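Glycogen accumulation regulator GarA (Mycobacterium tuberculosis, PDB 6I2P) probably controls glycogen and central carbon metabolism through a forkhead-associated (FHA) domain, a fold that typically recognises phosphothreonine on partner proteins. Local coordinates at residues H83-I88 and S96-E101; I88-V93 and F143-L148. One frame throughout, in Å; residues are numbered along the deposited sequence.

Contact 1 of 2, residues H83-I88 and S96-E101; sequences HPDSDI and SRRHAE
His83 and Arg97 meet backbone to backbone. His83 N donates to Arg97 O at 3.2 Å. Beside this bond the two side chains start close together, with CB of His83 3.9 Å from CB of Arg97. This is the tight part of the contact. With CG anti to the backbone N (chi1 -168°), the His83 ring is put beneath the Arg98 side chain, which bends at chi2 to cover it. NH2 of Arg98 sits over the centre of one ring face, with the guanidinium tilted 32° to the ring. CD of Pro84 lies over the opposite face, toward the rim. Asp85 N donates to ND1 of His83 at 3.1 Å, which should help to set the rotation of the ring, although the donor lies somewhat out of the ring plane.

The segment 83-88 lies in the FHA-domain loop between strand 77-81 and strand 88-89 and runs into the latter. His83 to Ser86 form a type I beta turn. His83 O accepts from both N and OG of Ser86, and the bond from Ser86 OG to His83 O is 2.8 Å long. The segment 96-101 leads into strand 100-105. Ser96 OG and Arg97 NH2 each bond a modified side chain of another protein's chain, consistent with the phosphothreonine-binding edge of an FHA domain.

Toward solvent the packing gives way to polar links. Arg98 grips Asp85 end-on in a salt bridge: Arg98 NH1 reaches Asp85 OD1 at 2.8 Å, and NH2 reaches OD2 at 3.1 Å. Both oxygens are met on the syn side, and the two flat groups are only 16° from coplanar. At the guanidinium edge, in its plane, a water accepts from Arg98 NH1 and donates to Ser86 OG and Arg97 O.

Contact 2 of 2, residues I88-V93 and F143-L148; sequences IFLDDV and FRLVFL. With SO4 (sulfate ion), chain L.
Phe143 packs its ring on Leu90 and along the chain as far as Asp92. From CB, which points toward the segment 88-93, the side chain places CG anti to its own carbonyl carbon (chi1 -75°). Phe143 CG, CD2 and CE2 all lie under Leu90 CD2. This methyl stands over the ring centre in a CH-pi contact, 8° off the normal. On the other flank CD1 passes near Leu90 CB and Asp92 OD2. Phe143 CE1 is pressed closer, 3.5 Å from Asp92 CB and 3.6 Å from Leu90 CB. At the tip, Phe143 CZ lies 3.9 Å from Asp91 O, which approaches at the ring edge. Leu90 CD2 also reaches CD2 of Leu145 at 4.4 Å.

Asp92 runs past the ring in the opposite direction. Its OD1 bonds Thr94 OG1 just along the chain, and OD2 accepts from Lys142 N, the residue before Phe143. Next to it, Val93 N donates to O3 of a sulfate ion at 3.0 Å. The ion is probably from the crystallisation liquor, and is also bound by Lys142 NZ and by another protein's chain.

Strand 143-149 lies between strands 57-61 and 137-140 in its sheet. Phe143 and Leu145 touch Val61 of the first, Leu145 also touches Ile140 of the second, and Leu90 packs on Ile140 and on Phe71 of strand 70-73.

The two contacts lie about 10 Å apart between centres and share Ile88, where the loop of contact 1 becomes the first strand residue of contact 2. Their segments alternate along the chain: 83-88, 88-93, 96-101, then 143-148. They also touch directly, His83 O lying 3.6 Å from Phe89 CD1. Both reach the mixed sheet, contact 1 through strands 88-89 and 100-105 and contact 2 through strand 88-89. Contact 2 continues to strand 143-149 of the antiparallel sheet, so it joins the two sheets of the FHA beta sandwich through its buried interior. Another protein's chain touches residues of both contacts, among them Arg97 in contact 1 and Val93 in contact 2.

Contact 1 of 2, residues H83-I88 and S96-E101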
ATOM      1  N   HIS C  83     -10.880 -12.926  11.037  1.00 55.16           N
ATOM      2  CA  HIS C  83     -11.834 -12.926  12.146  1.00 57.90           C
ATOM      3  C   HIS C  83     -11.335 -13.882  13.244  1.00 62.97           C
ATOM      4  O   HIS C  83     -10.895 -14.988  12.913  1.00 60.35           O
ATOM      5  CB  HIS C  83     -13.257 -13.294  11.696  1.00 59.10           C
ATOM      6  CG  HIS C  83     -14.275 -13.018  12.756  1.00 66.08           C
ATOM      7  ND1 HIS C  83     -14.506 -13.918  13.783  1.00 69.81           N
ATOM      8  CD2 HIS C  83     -15.026 -11.910  12.970  1.00 69.93           C
ATOM      9  CE1 HIS C  83     -15.415 -13.354  14.563  1.00 72.30           C
ATOM     10  NE2 HIS C  83     -15.756 -12.143  14.120  1.00 72.88           N
ATOM     11  N   PRO C  84     -11.373 -13.472  14.544  1.00 62.61           N
ATOM     12  CA  PRO C  84     -10.863 -14.350  15.619  1.00 63.74           C
ATOM     13  C   PRO C  84     -11.434 -15.770  15.682  1.00 67.05           C
ATOM     14  O   PRO C  84     -10.722 -16.671  16.120  1.00 67.22           O
ATOM     15  CB  PRO C  84     -11.191 -13.570  16.894  1.00 69.43           C
ATOM     16  CG  PRO C  84     -11.238 -12.156  16.468  1.00 73.36           C
ATOM     17  CD  PRO C  84     -11.818 -12.172  15.090  1.00 66.16           C
ATOM     18  N   ASP C  85     -12.693 -15.975  15.247  1.00 63.26           N
ATOM     19  CA  ASP C  85     -13.338 -17.294  15.277  1.00 63.40           C
ATOM     20  C   ASP C  85     -12.944 -18.209  14.083  1.00 63.76           C
ATOM     21  O   ASP C  85     -13.341 -19.380  14.080  1.00 63.67           O
ATOM     22  CB  ASP C  85     -14.881 -17.173  15.431  1.00 67.46           C
ATOM     23  CG  ASP C  85     -15.724 -16.793  14.214  1.00 74.76           C
ATOM     24  OD1 ASP C  85     -15.303 -17.093  13.073  1.00 72.32           O
ATOM     25  OD2 ASP C  85     -16.823 -16.229  14.407  1.00 80.06           O
ATOM     26  N   SER C  86     -12.158 -17.692  13.097  1.00 57.35           N
ATOM     27  CA  SER C  86     -11.716 -18.450  11.912  1.00 54.53           C
ATOM     28  C   SER C  86     -10.971 -19.724  12.290  1.00 58.46           C
ATOM     29  O   SER C  86     -10.193 -19.715  13.246  1.00 59.01           O
ATOM     30  CB  SER C  86     -10.817 -17.604  11.012  1.00 55.95           C
ATOM     31  OG  SER C  86     -11.436 -16.403  10.583  1.00 66.02           O
ATOM     32  N   ASP C  87     -11.199 -20.814  11.536  1.00 54.58           N
ATOM     33  CA  ASP C  87     -10.523 -22.101  11.764  1.00 54.59           C
ATOM     34  C   ASP C  87      -9.033 -21.968  11.431  1.00 57.37           C
ATOM     35  O   ASP C  87      -8.191 -22.554  12.114  1.00 58.33           O
ATOM     36  CB  ASP C  87     -11.166 -23.219  10.927  1.00 55.86           C
ATOM     37  CG  ASP C  87     -12.629 -23.477  11.219  1.00 61.45           C
ATOM     38  OD1 ASP C  87     -12.970 -23.704  12.400  1.00 64.52           O
ATOM     39  OD2 ASP C  87     -13.431 -23.476  10.263  1.00 62.20           O
ATOM     40  N   ILE C  88      -8.722 -21.186  10.381  1.00 51.78           N
ATOM     41  CA  ILE C  88      -7.364 -20.862   9.950  1.00 49.67           C
ATOM     42  C   ILE C  88      -7.252 -19.344  10.096  1.00 53.78           C
ATOM     43  O   ILE C  88      -7.650 -18.589   9.204  1.00 53.06           O
ATOM     44  CB  ILE C  88      -7.052 -21.385   8.517  1.00 50.33           C
ATOM     45  CG1 ILE C  88      -7.116 -22.924   8.472  1.00 50.41           C
ATOM     46  CG2 ILE C  88      -5.699 -20.861   7.993  1.00 48.89           C
ATOM     47  CD1 ILE C  88      -7.490 -23.478   7.158  1.00 50.16           C
ATOM     48  N   SER C  96      -9.290 -10.479   4.575  1.00 46.42           N
ATOM     49  CA  SER C  96     -10.628 -10.134   5.043  1.00 47.03           C
ATOM     50  C   SER C  96     -10.963 -10.996   6.251  1.00 50.86           C
ATOM     51  O   SER C  96     -10.455 -12.113   6.352  1.00 49.11           O
ATOM     52  CB  SER C  96     -11.658 -10.382   3.942  1.00 49.57           C
ATOM     53  OG  SER C  96     -11.471  -9.493   2.856  1.00 56.71           O
ATOM     54  N   ARG C  97     -11.823 -10.488   7.164  1.00 49.98           N
ATOM     55  CA  ARG C  97     -12.284 -11.220   8.355  1.00 51.00           C
ATOM     56  C   ARG C  97     -12.904 -12.553   7.915  1.00 54.79           C
ATOM     57  O   ARG C  97     -12.564 -13.605   8.454  1.00 54.33           O
ATOM     58  CB  ARG C  97     -13.259 -10.364   9.175  1.00 52.20           C
ATOM     59  CG  ARG C  97     -12.527  -9.278   9.947  1.00 57.98           C
ATOM     60  CD  ARG C  97     -13.413  -8.102  10.281  1.00 63.38           C
ATOM     61  NE  ARG C  97     -13.513  -7.153   9.172  1.00 62.90           N
ATOM     62  CZ  ARG C  97     -14.062  -5.947   9.269  1.00 71.19           C
ATOM     63  NH1 ARG C  97     -14.541  -5.519  10.431  1.00 62.84           N
ATOM     64  NH2 ARG C  97     -14.117  -5.151   8.212  1.00 51.04           N
ATOM     65  N   ARG C  98     -13.735 -12.498   6.863  1.00 51.42           N
ATOM     66  CA  ARG C  98     -14.331 -13.646   6.186  1.00 50.72           C
ATOM     67  C   ARG C  98     -13.681 -13.606   4.800  1.00 52.29           C
ATOM     68  O   ARG C  98     -14.064 -12.785   3.974  1.00 52.28           O
ATOM     69  CB  ARG C  98     -15.875 -13.514   6.094  1.00 52.15           C
ATOM     70  CG  ARG C  98     -16.600 -13.303   7.433  1.00 62.34           C
ATOM     71  CD  ARG C  98     -16.659 -14.557   8.284  1.00 66.64           C
ATOM     72  NE  ARG C  98     -17.297 -14.298   9.575  1.00 71.59           N
ATOM     73  CZ  ARG C  98     -16.898 -14.828  10.724  1.00 81.99           C
ATOM     74  NH1 ARG C  98     -15.856 -15.648  10.757  1.00 67.41           N
ATOM     75  NH2 ARG C  98     -17.532 -14.539  11.852  1.00 66.71           N
ATOM     76  N   HIS C  99     -12.621 -14.393   4.586  1.00 47.62           N
ATOM     77  CA  HIS C  99     -11.892 -14.353   3.314  1.00 45.89           C
ATOM     78  C   HIS C  99     -12.225 -15.542   2.437  1.00 50.73           C
ATOM     79  O   HIS C  99     -12.732 -15.363   1.327  1.00 49.84           O
ATOM     80  CB  HIS C  99     -10.362 -14.255   3.546  1.00 44.96           C
ATOM     81  CG  HIS C  99      -9.576 -13.874   2.323  1.00 47.33           C
ATOM     82  ND1 HIS C  99      -8.899 -12.668   2.252  1.00 49.38           N
ATOM     83  CD2 HIS C  99      -9.390 -14.546   1.160  1.00 48.41           C
ATOM     84  CE1 HIS C  99      -8.311 -12.653   1.065  1.00 48.19           C
ATOM     85  NE2 HIS C  99      -8.584 -13.758   0.370  1.00 48.09           N
ATOM     86  N   ALA C 100     -11.943 -16.756   2.943  1.00 47.60           N
ATOM     87  CA  ALA C 100     -12.123 -17.990   2.197  1.00 47.48           C
ATOM     88  C   ALA C 100     -12.548 -19.173   3.070  1.00 51.75           C
ATOM     89  O   ALA C 100     -12.615 -19.076   4.297  1.00 52.42           O
ATOM     90  CB  ALA C 100     -10.822 -18.325   1.457  1.00 47.11           C
ATOM     91  N   GLU C 101     -12.848 -20.287   2.412  1.00 47.92           N
ATOM     92  CA  GLU C 101     -13.213 -21.555   3.028  1.00 48.50           C
ATOM     93  C   GLU C 101     -12.594 -22.691   2.235  1.00 51.59           C
ATOM     94  O   GLU C 101     -12.528 -22.635   1.008  1.00 50.65           O
ATOM     95  CB  GLU C 101     -14.737 -21.739   3.108  1.00 51.61           C
ATOM     96  CG  GLU C 101     -15.378 -20.962   4.246  1.00 61.84           C
ATOM     97  CD  GLU C 101     -16.890 -20.997   4.321  1.00 78.12           C
ATOM     98  OE1 GLU C 101     -17.430 -20.505   5.339  1.00 80.20           O
ATOM     99  OE2 GLU C 101     -17.533 -21.518   3.377  1.00 65.37           O
TER
HETATM  100  O   HOH W   1     -13.582 -16.587   8.841  1.00 41.93           O

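Contact 2 of 2, residues I88-V93 and F143-L148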
ATOM      1  N   ILE C  88      -8.722 -21.186  10.381  1.00 51.78           N
ATOM      2  CA  ILE C  88      -7.364 -20.862   9.950  1.00 49.67           C
ATOM      3  C   ILE C  88      -7.252 -19.344  10.096  1.00 53.78           C
ATOM      4  O   ILE C  88      -7.650 -18.589   9.204  1.00 53.06           O
ATOM      5  CB  ILE C  88      -7.052 -21.385   8.517  1.00 50.33           C
ATOM      6  CG1 ILE C  88      -7.116 -22.924   8.472  1.00 50.41           C
ATOM      7  CG2 ILE C  88      -5.699 -20.861   7.993  1.00 48.89           C
ATOM      8  CD1 ILE C  88      -7.490 -23.478   7.158  1.00 50.16           C
ATOM      9  N   PHE C  89      -6.779 -18.906  11.262  1.00 51.56           N
ATOM     10  CA  PHE C  89      -6.634 -17.490  11.573  1.00 52.02           C
ATOM     11  C   PHE C  89      -5.427 -16.909  10.844  1.00 55.10           C
ATOM     12  O   PHE C  89      -4.299 -17.352  11.056  1.00 54.85           O
ATOM     13  CB  PHE C  89      -6.573 -17.267  13.096  1.00 56.14           C
ATOM     14  CG  PHE C  89      -6.317 -15.845  13.532  1.00 58.73           C
ATOM     15  CD1 PHE C  89      -7.279 -14.859  13.341  1.00 62.29           C
ATOM     16  CD2 PHE C  89      -5.127 -15.497  14.160  1.00 61.47           C
ATOM     17  CE1 PHE C  89      -7.043 -13.543  13.746  1.00 64.62           C
ATOM     18  CE2 PHE C  89      -4.895 -14.184  14.573  1.00 66.18           C
ATOM     19  CZ  PHE C  89      -5.855 -13.214  14.362  1.00 65.08           C
ATOM     20  N   LEU C  90      -5.678 -15.951   9.947  1.00 51.06           N
ATOM     21  CA  LEU C  90      -4.625 -15.315   9.163  1.00 50.08           C
ATOM     22  C   LEU C  90      -4.610 -13.814   9.428  1.00 56.43           C
ATOM     23  O   LEU C  90      -5.386 -13.054   8.844  1.00 55.30           O
ATOM     24  CB  LEU C  90      -4.753 -15.656   7.664  1.00 48.30           C
ATOM     25  CG  LEU C  90      -4.732 -17.151   7.291  1.00 52.41           C
ATOM     26  CD1 LEU C  90      -5.377 -17.385   5.930  1.00 51.30           C
ATOM     27  CD2 LEU C  90      -3.311 -17.743   7.350  1.00 53.34           C
ATOM     28  N   ASP C  91      -3.766 -13.408  10.384  1.00 56.43           N
ATOM     29  CA  ASP C  91      -3.625 -12.022  10.805  1.00 59.02           C
ATOM     30  C   ASP C  91      -2.705 -11.246   9.878  1.00 63.15           C
ATOM     31  O   ASP C  91      -1.479 -11.330   9.980  1.00 63.90           O
ATOM     32  CB  ASP C  91      -3.164 -11.936  12.271  1.00 64.13           C
ATOM     33  CG  ASP C  91      -3.332 -10.572  12.917  1.00 80.53           C
ATOM     34  OD1 ASP C  91      -4.137  -9.757  12.396  1.00 81.83           O
ATOM     35  OD2 ASP C  91      -2.670 -10.320  13.947  1.00 90.48           O
ATOM     36  N   ASP C  92      -3.317 -10.488   8.967  1.00 59.24           N
ATOM     37  CA  ASP C  92      -2.676  -9.651   7.956  1.00 58.31           C
ATOM     38  C   ASP C  92      -3.729  -8.631   7.507  1.00 60.26           C
ATOM     39  O   ASP C  92      -4.859  -9.030   7.236  1.00 58.04           O
ATOM     40  CB  ASP C  92      -2.212 -10.564   6.804  1.00 58.22           C
ATOM     41  CG  ASP C  92      -1.868  -9.977   5.448  1.00 67.09           C
ATOM     42  OD1 ASP C  92      -2.124  -8.770   5.228  1.00 68.62           O
ATOM     43  OD2 ASP C  92      -1.371 -10.729   4.603  1.00 68.63           O
ATOM     44  N   VAL C  93      -3.349  -7.327   7.419  1.00 58.14           N
ATOM     45  CA  VAL C  93      -4.214  -6.184   7.048  1.00 59.10           C
ATOM     46  C   VAL C  93      -4.978  -6.385   5.718  1.00 60.47           C
ATOM     47  O   VAL C  93      -6.086  -5.864   5.576  1.00 61.52           O
ATOM     48  CB  VAL C  93      -3.492  -4.799   7.063  1.00 65.28           C
ATOM     49  CG1 VAL C  93      -3.075  -4.406   8.474  1.00 67.66           C
ATOM     50  CG2 VAL C  93      -2.298  -4.744   6.103  1.00 64.52           C
ATOM     51  N   PHE C 143      -0.282 -14.005   2.531  1.00 49.78           N
ATOM     52  CA  PHE C 143       0.061 -15.384   2.891  1.00 48.75           C
ATOM     53  C   PHE C 143       0.180 -16.253   1.651  1.00 52.76           C
ATOM     54  O   PHE C 143      -0.708 -16.252   0.805  1.00 51.40           O
ATOM     55  CB  PHE C 143      -0.971 -16.003   3.849  1.00 49.97           C
ATOM     56  CG  PHE C 143      -0.903 -15.514   5.273  1.00 52.17           C
ATOM     57  CD1 PHE C 143      -1.667 -14.429   5.688  1.00 55.33           C
ATOM     58  CD2 PHE C 143      -0.100 -16.158   6.213  1.00 54.40           C
ATOM     59  CE1 PHE C 143      -1.622 -13.988   7.015  1.00 57.35           C
ATOM     60  CE2 PHE C 143      -0.044 -15.706   7.539  1.00 58.53           C
ATOM     61  CZ  PHE C 143      -0.814 -14.628   7.931  1.00 57.20           C
ATOM     62  N   ARG C 144       1.283 -16.991   1.550  1.00 51.60           N
ATOM     63  CA  ARG C 144       1.553 -17.928   0.467  1.00 51.64           C
ATOM     64  C   ARG C 144       1.563 -19.305   1.106  1.00 53.85           C
ATOM     65  O   ARG C 144       2.529 -19.700   1.763  1.00 54.17           O
ATOM     66  CB  ARG C 144       2.868 -17.587  -0.253  1.00 54.50           C
ATOM     67  CG  ARG C 144       2.730 -16.395  -1.211  1.00 67.06           C
ATOM     68  CD  ARG C 144       4.068 -15.918  -1.748  1.00 78.40           C
ATOM     69  NE  ARG C 144       4.770 -16.967  -2.493  1.00 87.13           N
ATOM     70  CZ  ARG C 144       5.360 -16.790  -3.671  1.00103.62           C
ATOM     71  NH1 ARG C 144       5.337 -15.603  -4.261  1.00 89.37           N
ATOM     72  NH2 ARG C 144       5.981 -17.800  -4.266  1.00 94.80           N
ATOM     73  N   LEU C 145       0.421 -19.973   1.019  1.00 49.09           N
ATOM     74  CA  LEU C 145       0.206 -21.286   1.611  1.00 48.69           C
ATOM     75  C   LEU C 145       0.421 -22.366   0.578  1.00 52.81           C
ATOM     76  O   LEU C 145       0.035 -22.191  -0.574  1.00 53.77           O
ATOM     77  CB  LEU C 145      -1.225 -21.409   2.184  1.00 48.31           C
ATOM     78  CG  LEU C 145      -1.726 -20.271   3.104  1.00 52.77           C
ATOM     79  CD1 LEU C 145      -3.230 -20.107   2.995  1.00 52.81           C
ATOM     80  CD2 LEU C 145      -1.315 -20.496   4.557  1.00 53.59           C
ATOM     81  N   VAL C 146       1.042 -23.478   0.982  1.00 47.83           N
ATOM     82  CA  VAL C 146       1.200 -24.636   0.114  1.00 47.86           C
ATOM     83  C   VAL C 146       0.240 -25.703   0.636  1.00 50.40           C
ATOM     84  O   VAL C 146       0.206 -25.979   1.841  1.00 49.62           O
ATOM     85  CB  VAL C 146       2.664 -25.136  -0.007  1.00 52.54           C
ATOM     86  CG1 VAL C 146       2.760 -26.424  -0.832  1.00 53.22           C
ATOM     87  CG2 VAL C 146       3.541 -24.057  -0.617  1.00 52.83           C
ATOM     88  N   PHE C 147      -0.573 -26.256  -0.276  1.00 45.79           N
ATOM     89  CA  PHE C 147      -1.538 -27.303   0.018  1.00 45.23           C
ATOM     90  C   PHE C 147      -0.846 -28.652  -0.173  1.00 49.64           C
ATOM     91  O   PHE C 147      -0.277 -28.914  -1.238  1.00 50.21           O
ATOM     92  CB  PHE C 147      -2.771 -27.167  -0.897  1.00 46.89           C
ATOM     93  CG  PHE C 147      -3.750 -28.319  -0.821  1.00 48.98           C
ATOM     94  CD1 PHE C 147      -3.619 -29.423  -1.659  1.00 52.98           C
ATOM     95  CD2 PHE C 147      -4.802 -28.300   0.086  1.00 49.83           C
ATOM     96  CE1 PHE C 147      -4.517 -30.490  -1.582  1.00 55.11           C
ATOM     97  CE2 PHE C 147      -5.709 -29.355   0.147  1.00 53.93           C
ATOM     98  CZ  PHE C 147      -5.553 -30.450  -0.679  1.00 53.66           C
ATOM     99  N   LEU C 148      -0.907 -29.504   0.859  1.00 45.79           N
ATOM    100  CA  LEU C 148      -0.308 -30.837   0.849  1.00 46.77           C
ATOM    101  C   LEU C 148      -1.325 -31.887   1.235  1.00 52.39           C
ATOM    102  O   LEU C 148      -2.074 -31.699   2.186  1.00 51.04           O
ATOM    103  CB  LEU C 148       0.914 -30.926   1.777  1.00 46.48           C
ATOM    104  CG  LEU C 148       2.085 -29.961   1.526  1.00 50.06           C
ATOM    105  CD1 LEU C 148       3.029 -29.953   2.709  1.00 50.47           C
ATOM    106  CD2 LEU C 148       2.834 -30.297   0.240  1.00 51.59           C
TER
HETATM  107  S   SO4 L 202       0.848  -6.809   8.241  1.00 89.22           S
HETATM  108  O1  SO4 L 202       1.999  -6.489   7.391  1.00 88.30           O
HETATM  109  O2  SO4 L 202       0.538  -5.660   9.093  1.00 89.03           O
HETATM  110  O3  SO4 L 202      -0.309  -7.129   7.405  1.00 90.20           O
HETATM  111  O4  SO4 L 202       1.153  -7.975   9.080  1.00 89.45           O